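Local structure of c-di-GMP synthase (Capnocytophaga granulosa, 6WT9) at residues 55-60 against 89-94; 188-193 against 212-217; 247-252 against 289-294; 272-277 against 310-315. The protein makes the cyclic dinucleotide messenger 3',3'-c-di-GMP from two GTP molecules in a CBASS antiphage system that ends in cell death and abortive infection. All coordinates share one frame; numbering follows the deposited sequence.

Contact 1. Residues 55-60 against 89-94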
# COMPACT_ATOMS: atom_id res chain seq x y z
N GLU A 55 5.61 6.77 -14.49
CA GLU A 55 4.64 7.08 -15.54
C GLU A 55 3.22 6.79 -15.08
O GLU A 55 2.31 7.59 -15.31
CB GLU A 55 4.98 6.28 -16.80
CG GLU A 55 4.08 6.57 -17.99
CD GLU A 55 4.62 7.67 -18.88
OE1 GLU A 55 5.55 8.39 -18.44
OE2 GLU A 55 4.12 7.82 -20.01
N TYR A 56 3.01 5.65 -14.43
CA TYR A 56 1.70 5.32 -13.89
C TYR A 56 1.42 6.06 -12.59
O TYR A 56 0.30 6.55 -12.38
CB TYR A 56 1.59 3.81 -13.65
CG TYR A 56 1.60 2.98 -14.91
CD1 TYR A 56 0.46 2.86 -15.68
CD2 TYR A 56 2.74 2.31 -15.31
CE1 TYR A 56 0.46 2.10 -16.84
CE2 TYR A 56 2.75 1.54 -16.46
CZ TYR A 56 1.61 1.44 -17.22
OH TYR A 56 1.60 0.69 -18.37
N THR A 57 2.42 6.16 -11.71
CA THR A 57 2.20 6.75 -10.40
C THR A 57 1.84 8.23 -10.50
O THR A 57 0.98 8.73 -9.76
CB THR A 57 3.43 6.56 -9.52
OG1 THR A 57 3.78 5.17 -9.48
CG2 THR A 57 3.17 7.05 -8.10
N ASN A 58 2.47 8.95 -11.43
CA ASN A 58 2.18 10.38 -11.58
C ASN A 58 0.75 10.60 -12.05
O ASN A 58 0.11 11.58 -11.64
CB ASN A 58 3.17 11.02 -12.55
CG ASN A 58 4.58 11.05 -12.01
OD1 ASN A 58 4.80 10.91 -10.81
ND2 ASN A 58 5.55 11.22 -12.90
N LYS A 59 0.23 9.72 -12.90
CA LYS A 59 -1.15 9.86 -13.35
C LYS A 59 -2.14 9.51 -12.25
O LYS A 59 -3.22 10.11 -12.17
CB LYS A 59 -1.39 9.01 -14.59
CG LYS A 59 -0.44 9.32 -15.74
CD LYS A 59 -0.80 8.55 -17.00
CE LYS A 59 -2.07 9.09 -17.64
NZ LYS A 59 -2.34 8.46 -18.96
N SER A 60 -1.80 8.54 -11.40
CA SER A 60 -2.66 8.25 -10.25
C SER A 60 -2.69 9.41 -9.28
O SER A 60 -3.74 9.75 -8.73
CB SER A 60 -2.19 6.97 -9.56
OG SER A 60 -2.27 5.86 -10.43
N ASN A 89 4.99 4.41 -2.52
CA ASN A 89 5.52 3.73 -3.70
C ASN A 89 5.67 2.23 -3.45
O ASN A 89 6.60 1.58 -3.93
CB ASN A 89 6.85 4.36 -4.15
CG ASN A 89 7.24 3.96 -5.56
OD1 ASN A 89 6.39 3.61 -6.38
ND2 ASN A 89 8.54 3.99 -5.84
N THR A 90 4.74 1.68 -2.68
CA THR A 90 4.68 0.24 -2.42
C THR A 90 3.53 -0.43 -3.16
O THR A 90 3.28 -1.62 -2.94
CB THR A 90 4.57 -0.03 -0.92
OG1 THR A 90 3.43 0.66 -0.39
CG2 THR A 90 5.82 0.44 -0.19
N HIS A 91 2.82 0.31 -4.00
CA HIS A 91 1.78 -0.28 -4.82
C HIS A 91 2.40 -1.18 -5.89
O HIS A 91 3.53 -0.96 -6.33
CB HIS A 91 0.91 0.80 -5.47
CG HIS A 91 1.68 1.79 -6.30
ND1 HIS A 91 2.67 2.59 -5.79
CD2 HIS A 91 1.57 2.11 -7.61
CE1 HIS A 91 3.16 3.36 -6.75
NE2 HIS A 91 2.50 3.09 -7.86
N ILE A 92 1.65 -2.21 -6.28
CA ILE A 92 2.13 -3.20 -7.23
C ILE A 92 1.38 -3.17 -8.55
O ILE A 92 1.79 -3.88 -9.49
CB ILE A 92 2.08 -4.62 -6.63
CG1 ILE A 92 0.65 -4.98 -6.22
CG2 ILE A 92 3.02 -4.74 -5.44
CD1 ILE A 92 0.50 -6.38 -5.67
N LYS A 93 0.30 -2.40 -8.66
CA LYS A 93 -0.47 -2.30 -9.89
C LYS A 93 -0.22 -0.95 -10.55
O LYS A 93 -0.18 0.08 -9.88
CB LYS A 93 -1.96 -2.47 -9.63
CG LYS A 93 -2.34 -3.73 -8.87
CD LYS A 93 -3.83 -4.01 -8.98
CE LYS A 93 -4.65 -2.76 -8.71
NZ LYS A 93 -6.10 -2.97 -8.97
N GLY A 94 -0.05 -0.97 -11.88
CA GLY A 94 0.08 0.28 -12.61
C GLY A 94 -1.16 1.14 -12.50
O GLY A 94 -1.06 2.37 -12.43
O HOH W 1 6.44 4.81 -8.64
O HOH W 2 -0.04 4.09 -10.14
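His-91 meets Thr-57 with the edge of its imidazole. NE2 donates to Thr-57 OG1 at 2.9 Å, and the hydroxyl oxygen lies only 4° out of the ring plane, so the acceptor meets the N-H at the ring edge, in the plane. The threonine methyl is close by as well, CG2 standing 3.9 Å from His-91 CE1. OG1 is turned to this side because it sits beside its own backbone N, anti to the carbonyl carbon (chi1 -54°). Having accepted from the histidine, OG1 donates to a water at 2.8 Å, and that water donates to Asn-89 OD1 at 2.6 Å, linking the two side chains; Ser-53 O is a further, weak partner of OG1. Asn-89 ends helix 85-88 in a Schellman motif with positive phi. That short helix follows the first strand of the sheet, as in nucleotidyltransferases of this superfamily, and the loop 89-94 leads from it toward strand 98-104, with helix 54-71 packed alongside. Further along the loop, at Gly-94, the contact changes from polar to aromatic: Gly-94 CA lies over one face of the Tyr-56 ring, 4.2 Å from the centroid and 26° off the normal, a CH-pi approach. Gly-94 O turns in toward the root of the ring, 3.3 Å from Tyr-56 CB. The phenol OH is hydrogen-bonded to Asn-18 OD1 and Glu-20 N. A second water donates to both Gly-94 O and Ser-60 OG, the latter at 2.9 Å; Ser-60 OG also bonds Ser-96 O, tying the helix to the residues just before strand 98-104.

Contact 2. Residues 188-193 against 212-217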
# COMPACT_ATOMS: atom_id res chain seq x y z
N ASP A 188 -10.56 7.43 -4.19
CA ASP A 188 -11.44 7.36 -3.03
C ASP A 188 -11.28 8.63 -2.20
O ASP A 188 -10.16 9.13 -2.02
CB ASP A 188 -11.13 6.13 -2.18
CG ASP A 188 -11.48 4.83 -2.89
OD1 ASP A 188 -11.82 4.88 -4.09
OD2 ASP A 188 -11.41 3.76 -2.25
N ILE A 189 -12.40 9.15 -1.71
CA ILE A 189 -12.43 10.40 -0.97
C ILE A 189 -12.95 10.12 0.43
O ILE A 189 -14.07 9.62 0.58
CB ILE A 189 -13.29 11.46 -1.68
CG1 ILE A 189 -12.71 11.82 -3.05
CG2 ILE A 189 -13.43 12.70 -0.82
CD1 ILE A 189 -13.21 10.97 -4.20
N VAL A 190 -12.15 10.44 1.44
CA VAL A 190 -12.46 10.13 2.83
C VAL A 190 -12.58 11.43 3.62
O VAL A 190 -11.73 12.32 3.49
CB VAL A 190 -11.39 9.21 3.44
CG1 VAL A 190 -11.71 8.91 4.89
CG2 VAL A 190 -11.27 7.93 2.64
N ILE A 191 -13.63 11.53 4.43
CA ILE A 191 -13.90 12.70 5.25
C ILE A 191 -13.41 12.42 6.67
O ILE A 191 -13.77 11.40 7.26
CB ILE A 191 -15.40 13.05 5.24
CG1 ILE A 191 -15.91 13.18 3.81
CG2 ILE A 191 -15.67 14.32 6.04
CD1 ILE A 191 -15.19 14.23 2.99
N ALA A 192 -12.61 13.33 7.22
CA ALA A 192 -12.02 13.12 8.54
C ALA A 192 -11.76 14.46 9.21
O ALA A 192 -11.96 15.53 8.63
CB ALA A 192 -10.74 12.29 8.43
N ASN A 193 -11.30 14.39 10.46
CA ASN A 193 -10.81 15.55 11.19
C ASN A 193 -9.64 15.11 12.07
O ASN A 193 -9.39 13.92 12.27
CB ASN A 193 -11.91 16.20 12.03
CG ASN A 193 -12.32 15.36 13.23
OD1 ASN A 193 -12.28 14.13 13.18
ND2 ASN A 193 -12.71 16.03 14.31
N ILE A 212 -5.87 11.01 12.87
CA ILE A 212 -7.12 11.48 12.30
C ILE A 212 -8.24 10.55 12.74
O ILE A 212 -8.01 9.43 13.20
CB ILE A 212 -7.07 11.58 10.76
CG1 ILE A 212 -6.86 10.19 10.14
CG2 ILE A 212 -5.97 12.53 10.32
CD1 ILE A 212 -6.85 10.19 8.63
N GLN A 213 -9.47 11.04 12.60
CA GLN A 213 -10.67 10.28 12.93
C GLN A 213 -11.59 10.30 11.72
O GLN A 213 -12.05 11.37 11.31
CB GLN A 213 -11.36 10.86 14.17
CG GLN A 213 -10.47 10.84 15.41
CD GLN A 213 -11.12 11.50 16.61
OE1 GLN A 213 -11.33 10.86 17.64
NE2 GLN A 213 -11.43 12.78 16.49
N ILE A 214 -11.85 9.13 11.15
CA ILE A 214 -12.63 9.02 9.93
C ILE A 214 -14.10 9.24 10.24
O ILE A 214 -14.63 8.71 11.22
CB ILE A 214 -12.40 7.65 9.27
CG1 ILE A 214 -10.90 7.40 9.07
CG2 ILE A 214 -13.15 7.56 7.94
CD1 ILE A 214 -10.21 8.44 8.23
N TYR A 215 -14.77 10.03 9.40
CA TYR A 215 -16.20 10.25 9.57
C TYR A 215 -16.98 9.05 9.05
O TYR A 215 -16.71 8.54 7.96
CB TYR A 215 -16.65 11.51 8.84
CG TYR A 215 -18.15 11.69 8.85
CD1 TYR A 215 -18.82 11.96 10.03
CD2 TYR A 215 -18.89 11.59 7.68
CE1 TYR A 215 -20.19 12.12 10.05
CE2 TYR A 215 -20.26 11.75 7.68
CZ TYR A 215 -20.91 12.02 8.87
OH TYR A 215 -22.27 12.18 8.89
N ASN A 216 -17.95 8.59 9.85
CA ASN A 216 -18.79 7.45 9.50
C ASN A 216 -20.19 7.97 9.23
O ASN A 216 -20.92 8.34 10.16
CB ASN A 216 -18.78 6.42 10.63
CG ASN A 216 -19.37 5.09 10.21
OD1 ASN A 216 -20.38 5.04 9.50
ND2 ASN A 216 -18.74 4.00 10.64
N LYS A 217 -20.57 7.99 7.95
CA LYS A 217 -21.90 8.48 7.57
C LYS A 217 -23.00 7.61 8.16
O LYS A 217 -24.08 8.12 8.49
CB LYS A 217 -22.01 8.53 6.05
CG LYS A 217 -23.33 9.05 5.51
CD LYS A 217 -23.35 8.97 3.99
CE LYS A 217 -24.65 9.51 3.41
NZ LYS A 217 -24.65 9.43 1.92
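Val-190 pushes CG1 into the notch between two branches of Ile-214, 3.6 Å from CG2 and 3.7 Å from CD1, the two side chains slanting across one another. CG1 gets there by standing anti to the backbone N (chi1 179°). Next along this face the small Ala-192 makes a shallow dip, and Ile-214 CD1 leans over it, 3.9 Å from Ala-192 CB; Ile-212 borders the same dip, and Leu-101 of strand 98-104 adds to this side. On the reverse face Ile-191 and Tyr-215 run side by side in the same direction, Ile-191 CG2 lying 4.1 Å from Tyr-215 CB, toward helix 147-164. Between the faces run antiparallel strands: Ala-192 and Ile-214 form a non-hydrogen-bonded pair, Asn-193 and Gln-213 a hydrogen-bonded one. Their segments meet at 122°, far from strictly antiparallel, in the mixed sheet of the nucleotidyltransferase core. Tyr-215 N donates to Ile-191 O at 2.7 Å, and Asn-193 and Gln-213 exchange N-H...O bonds, the one from Gln-213 N to Asn-193 O being 2.9 Å. In this buried setting the backbone bonds fix the register, while apolar Val-190, Ala-192, Ile-212 and Ile-214 give one face a close fit without directional bonds.

Contact 3. Residues 247-252 against 289-294; sequences KKMIRF and YQLVPI
Lys-248 meets Leu-291 with the aliphatic part of its chain: CB is 3.8 Å and CD 4.1 Å from Leu-291 CD1. The two side chains cross at about a right angle, and the lysine then carries its amino end away from the other segment, its aliphatic carbons serving as an apolar wall beside the leucine. Met-249, built as selenomethionine, comes next and stands where the backbones are nearest, its CA 6.7 Å from that of Leu-291. Its CG packs against Leu-291 CB at 4.0 Å, again nearly perpendicular, so that Leu-291 is touched by two consecutive residues of helix 245-259. Further out the chain bends at its last torsion (chi3 -63°), and SE comes to 4.5 Å from Ile-294 CG2, a looser contact one turn along from Leu-291; Tyr-283 touches both Met-249 and Ile-294. This is helix-against-helix packing in the alpha-helical part of the enzyme beside the sheet-bearing core, a division common to cGAS/DncV-like nucleotidyltransferases: helix 245-259 is met here by the start of helix 291-304. One turn beyond Lys-248, Phe-252 swings its ring out with CG anti to the backbone N (chi1 -180°). The tip atom CZ is 3.8 Å from Val-292 CG2, the methyl approaching obliquely to the ring. Val-292 uses that branch alone on the ring, with CE2 the next atom at 4.2 Å. Met-49 of helix 40-49 touches both Phe-252 and Val-292, while Ile-343 on Phe-252 and Tyr-344 and Leu-347 on Val-292 bring helix 327-347 against the same pair.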
# COMPACT_ATOMS: atom_id res chain seq x y z
N LYS A 247 11.04 -1.31 0.67
CA LYS A 247 9.93 -1.30 -0.27
C LYS A 247 9.97 -2.49 -1.22
O LYS A 247 8.92 -2.99 -1.62
CB LYS A 247 9.91 0.01 -1.06
CG LYS A 247 9.66 1.24 -0.19
CD LYS A 247 9.62 2.51 -1.02
CE LYS A 247 9.50 3.74 -0.13
NZ LYS A 247 9.37 4.98 -0.93
N LYS A 248 11.17 -2.96 -1.58
CA LYS A 248 11.27 -4.17 -2.38
C LYS A 248 10.61 -5.35 -1.68
O LYS A 248 9.86 -6.11 -2.29
CB LYS A 248 12.74 -4.48 -2.69
CG LYS A 248 13.31 -3.73 -3.88
CD LYS A 248 14.70 -4.24 -4.23
CE LYS A 248 15.29 -3.49 -5.41
NZ LYS A 248 15.45 -2.04 -5.11
N MSE A 249 10.89 -5.51 -0.39
CA MSE A 249 10.30 -6.60 0.38
C MSE A 249 8.79 -6.47 0.48
O MSE A 249 8.07 -7.46 0.34
CB MSE A 249 10.92 -6.65 1.78
CG MSE A 249 12.36 -7.14 1.81
SE MSE A 249 13.01 -7.45 3.63
CE MSE A 249 12.90 -5.62 4.29
N ILE A 250 8.32 -5.24 0.71
CA ILE A 250 6.88 -5.01 0.83
C ILE A 250 6.17 -5.35 -0.48
O ILE A 250 5.21 -6.13 -0.50
CB ILE A 250 6.60 -3.55 1.25
CG1 ILE A 250 7.04 -3.31 2.69
CG2 ILE A 250 5.13 -3.21 1.07
CD1 ILE A 250 6.83 -1.88 3.17
N ARG A 251 6.64 -4.77 -1.59
CA ARG A 251 6.04 -5.05 -2.89
C ARG A 251 6.14 -6.53 -3.26
O ARG A 251 5.23 -7.07 -3.89
CB ARG A 251 6.70 -4.19 -3.97
CG ARG A 251 6.58 -2.69 -3.73
CD ARG A 251 7.07 -1.89 -4.93
NE ARG A 251 8.52 -1.94 -5.07
CZ ARG A 251 9.33 -0.91 -4.85
NH1 ARG A 251 8.84 0.27 -4.48
NH2 ARG A 251 10.65 -1.05 -5.01
N PHE A 252 7.23 -7.18 -2.86
CA PHE A 252 7.40 -8.61 -3.13
C PHE A 252 6.31 -9.43 -2.45
O PHE A 252 5.64 -10.25 -3.09
CB PHE A 252 8.79 -9.05 -2.68
CG PHE A 252 9.08 -10.50 -2.91
CD1 PHE A 252 9.44 -10.95 -4.17
CD2 PHE A 252 9.03 -11.41 -1.87
CE1 PHE A 252 9.73 -12.28 -4.39
CE2 PHE A 252 9.32 -12.75 -2.08
CZ PHE A 252 9.67 -13.18 -3.34
N TYR A 289 17.94 -10.55 -4.52
CA TYR A 289 17.63 -11.97 -4.35
C TYR A 289 17.78 -12.40 -2.90
O TYR A 289 17.01 -13.23 -2.40
CB TYR A 289 18.51 -12.81 -5.27
CG TYR A 289 18.35 -12.46 -6.72
CD1 TYR A 289 17.10 -12.15 -7.24
CD2 TYR A 289 19.44 -12.42 -7.58
CE1 TYR A 289 16.94 -11.82 -8.57
CE2 TYR A 289 19.29 -12.09 -8.91
CZ TYR A 289 18.04 -11.79 -9.40
OH TYR A 289 17.89 -11.46 -10.72
N GLN A 290 18.77 -11.85 -2.19
CA GLN A 290 19.00 -12.20 -0.80
C GLN A 290 17.90 -11.69 0.12
O GLN A 290 17.85 -12.11 1.29
CB GLN A 290 20.35 -11.67 -0.34
CG GLN A 290 21.53 -12.30 -1.08
CD GLN A 290 22.80 -11.49 -0.95
OE1 GLN A 290 22.76 -10.29 -0.68
NE2 GLN A 290 23.94 -12.14 -1.14
N LEU A 291 17.03 -10.81 -0.36
CA LEU A 291 15.89 -10.38 0.46
C LEU A 291 14.88 -11.50 0.66
O LEU A 291 14.11 -11.46 1.63
CB LEU A 291 15.21 -9.17 -0.18
CG LEU A 291 16.08 -7.92 -0.34
CD1 LEU A 291 15.31 -6.82 -1.06
CD2 LEU A 291 16.58 -7.43 1.01
N VAL A 292 14.87 -12.50 -0.21
CA VAL A 292 13.91 -13.61 -0.11
C VAL A 292 14.24 -14.49 1.09
O VAL A 292 13.33 -14.78 1.89
CB VAL A 292 13.86 -14.42 -1.41
CG1 VAL A 292 12.96 -15.64 -1.25
CG2 VAL A 292 13.37 -13.56 -2.56
N PRO A 293 15.48 -14.94 1.29
CA PRO A 293 15.78 -15.69 2.53
C PRO A 293 15.56 -14.87 3.79
O PRO A 293 15.23 -15.44 4.84
CB PRO A 293 17.26 -16.08 2.37
CG PRO A 293 17.51 -16.02 0.91
CD PRO A 293 16.65 -14.92 0.39
N ILE A 294 15.73 -13.55 3.71
CA ILE A 294 15.50 -12.70 4.87
C ILE A 294 14.01 -12.61 5.19
O ILE A 294 13.61 -12.64 6.36
CB ILE A 294 16.13 -11.32 4.64
CG1 ILE A 294 17.65 -11.45 4.59
CG2 ILE A 294 15.70 -10.33 5.71
CD1 ILE A 294 18.36 -10.23 4.08

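Contact 4. Residues 272-277 against 310-315; sequences NAICYN and NSLKSV
Over the centre of one face of the Tyr-276 ring stands Val-315 CG1, 4.0 Å from the centroid and only 2° off the normal, close to the ideal geometry of a CH-pi contact. At the rim, in the ring plane, lies the oxygen of a water. The ring also takes part in a cation-pi interaction with Arg-238. Val-315 splits its branches over the tyrosine: CG1 takes the ring, while CG2 drops to the root of the side chain, 3.9 Å from Tyr-276 CB and near Ala-273 N. CG1 reaches the face because it stands anti to the backbone N (chi1 176°). The second flat group, the amide of Asn-277, has Leu-312 CD1 beside it, a contact centred on Asn-277 CB at 3.6 Å; the amide's OD1 is held by Lys-308 NZ and Gln-298 NE2. Leu-312 forks similarly, CD1 also reaching Ala-273 O and CD2 meeting Ile-274 CG1 at 3.7 Å. Between these two forks the small Ala-273 brings the backbones together, its CB 3.4 Å from Lys-313 O. The rim water donates to Ala-273 O and to Lys-313 O, at 2.7 Å each, so it bridges helix and loop; Ala-273 O accepts from Asn-277 N as well. Residues 311-315, in the loop after helix 306-310, lie against helix 268-276, joined to Ile-321 by backbone bonding at Leu-312. Helix 228-241 borders the Val-315 end, where Arg-234 bonds Val-315 O and Ile-235 touches the valine, while helix 291-304 touches Ile-274 through Gln-298, Leu-299 and Leu-302.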
# COMPACT_ATOMS: atom_id res chain seq x y z
N ASN A 272 3.04 -4.21 5.50
CA ASN A 272 3.96 -3.13 5.86
C ASN A 272 4.57 -3.37 7.23
O ASN A 272 5.79 -3.26 7.40
CB ASN A 272 3.23 -1.78 5.84
CG ASN A 272 2.76 -1.38 4.46
OD1 ASN A 272 3.25 -1.90 3.45
ND2 ASN A 272 1.82 -0.45 4.40
N ALA A 273 3.74 -3.71 8.22
CA ALA A 273 4.23 -3.88 9.58
C ALA A 273 5.20 -5.05 9.68
O ALA A 273 6.19 -4.99 10.43
CB ALA A 273 3.06 -4.08 10.54
N ILE A 274 4.93 -6.13 8.95
CA ILE A 274 5.80 -7.31 9.00
C ILE A 274 7.20 -6.96 8.49
O ILE A 274 8.21 -7.31 9.11
CB ILE A 274 5.18 -8.47 8.21
CG1 ILE A 274 3.92 -8.98 8.90
CG2 ILE A 274 6.18 -9.60 8.02
CD1 ILE A 274 3.21 -10.09 8.16
N CYS A 275 7.27 -6.26 7.36
CA CYS A 275 8.56 -5.89 6.80
C CYS A 275 9.24 -4.81 7.62
O CYS A 275 10.45 -4.85 7.84
CB CYS A 275 8.39 -5.44 5.35
SG CYS A 275 7.73 -6.72 4.26
N TYR A 276 8.46 -3.83 8.09
CA TYR A 276 9.01 -2.76 8.92
C TYR A 276 9.58 -3.28 10.23
O TYR A 276 10.45 -2.63 10.83
CB TYR A 276 7.92 -1.72 9.20
CG TYR A 276 8.40 -0.47 9.90
CD1 TYR A 276 9.04 0.54 9.19
CD2 TYR A 276 8.20 -0.28 11.27
CE1 TYR A 276 9.48 1.69 9.82
CE2 TYR A 276 8.64 0.86 11.90
CZ TYR A 276 9.28 1.85 11.17
OH TYR A 276 9.71 2.99 11.80
N ASN A 277 9.12 -4.45 10.69
CA ASN A 277 9.62 -5.03 11.93
C ASN A 277 11.02 -5.62 11.78
O ASN A 277 11.72 -5.78 12.78
CB ASN A 277 8.65 -6.09 12.44
CG ASN A 277 9.11 -6.74 13.73
OD1 ASN A 277 9.76 -7.79 13.70
ND2 ASN A 277 8.77 -6.13 14.86
N ASN A 310 3.32 -12.04 18.87
CA ASN A 310 2.49 -11.26 19.78
C ASN A 310 2.98 -9.83 19.96
O ASN A 310 2.19 -8.95 20.31
CB ASN A 310 2.41 -11.94 21.15
CG ASN A 310 1.51 -13.16 21.15
OD1 ASN A 310 0.61 -13.28 20.32
ND2 ASN A 310 1.75 -14.07 22.08
N SER A 311 4.27 -9.58 19.72
CA SER A 311 4.83 -8.25 19.89
C SER A 311 4.84 -7.43 18.60
O SER A 311 5.22 -6.25 18.65
CB SER A 311 6.26 -8.35 20.44
OG SER A 311 7.12 -9.00 19.51
N LEU A 312 4.45 -8.01 17.47
CA LEU A 312 4.47 -7.30 16.20
C LEU A 312 3.40 -6.22 16.20
O LEU A 312 2.20 -6.52 16.25
CB LEU A 312 4.26 -8.27 15.04
CG LEU A 312 4.04 -7.57 13.69
CD1 LEU A 312 5.26 -6.76 13.31
CD2 LEU A 312 3.68 -8.56 12.60
N LYS A 313 3.82 -4.96 16.14
CA LYS A 313 2.91 -3.83 16.08
C LYS A 313 2.90 -3.23 14.68
O LYS A 313 3.78 -3.50 13.85
CB LYS A 313 3.29 -2.76 17.12
CG LYS A 313 3.14 -3.21 18.56
CD LYS A 313 3.47 -2.08 19.51
CE LYS A 313 4.90 -1.60 19.33
NZ LYS A 313 5.23 -0.48 20.25
N SER A 314 1.89 -2.41 14.43
CA SER A 314 1.81 -1.69 13.17
C SER A 314 2.98 -0.71 13.04
O SER A 314 3.74 -0.48 13.99
CB SER A 314 0.48 -0.94 13.07
OG SER A 314 0.32 -0.03 14.15
N VAL A 315 3.12 -0.14 11.85
CA VAL A 315 4.21 0.79 11.59
C VAL A 315 4.13 2.00 12.52
O VAL A 315 5.15 2.47 13.05
CB VAL A 315 4.21 1.22 10.11
CG1 VAL A 315 5.28 2.27 9.85
CG2 VAL A 315 4.44 0.01 9.21
O HOH W 3 5.93 -3.07 12.33

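Contacts 1, 3 and 4 form a chain of touching sites. Contact 1 joins contact 3 through a probable hydrogen bond of 2.7 Å from Arg-251 NH1 to Asn-89 O, which fastens the loop after helix 85-88 to helix 245-259. Contact 3 touches contact 4 through the neighbouring Ile-250, whose CG2 lies 3.3 Å from Asn-272 OD1 and also packs on Thr-90. Contact 2 stands apart in the sheet, its nearest atoms about 9 Å from contact 1 and its centre 33 Å from that of contact 3. By analogy with related nucleotidyltransferases, the active site probably lies by strands 98-104 and 185-194, closer to contacts 1 and 2 than to contacts 3 and 4.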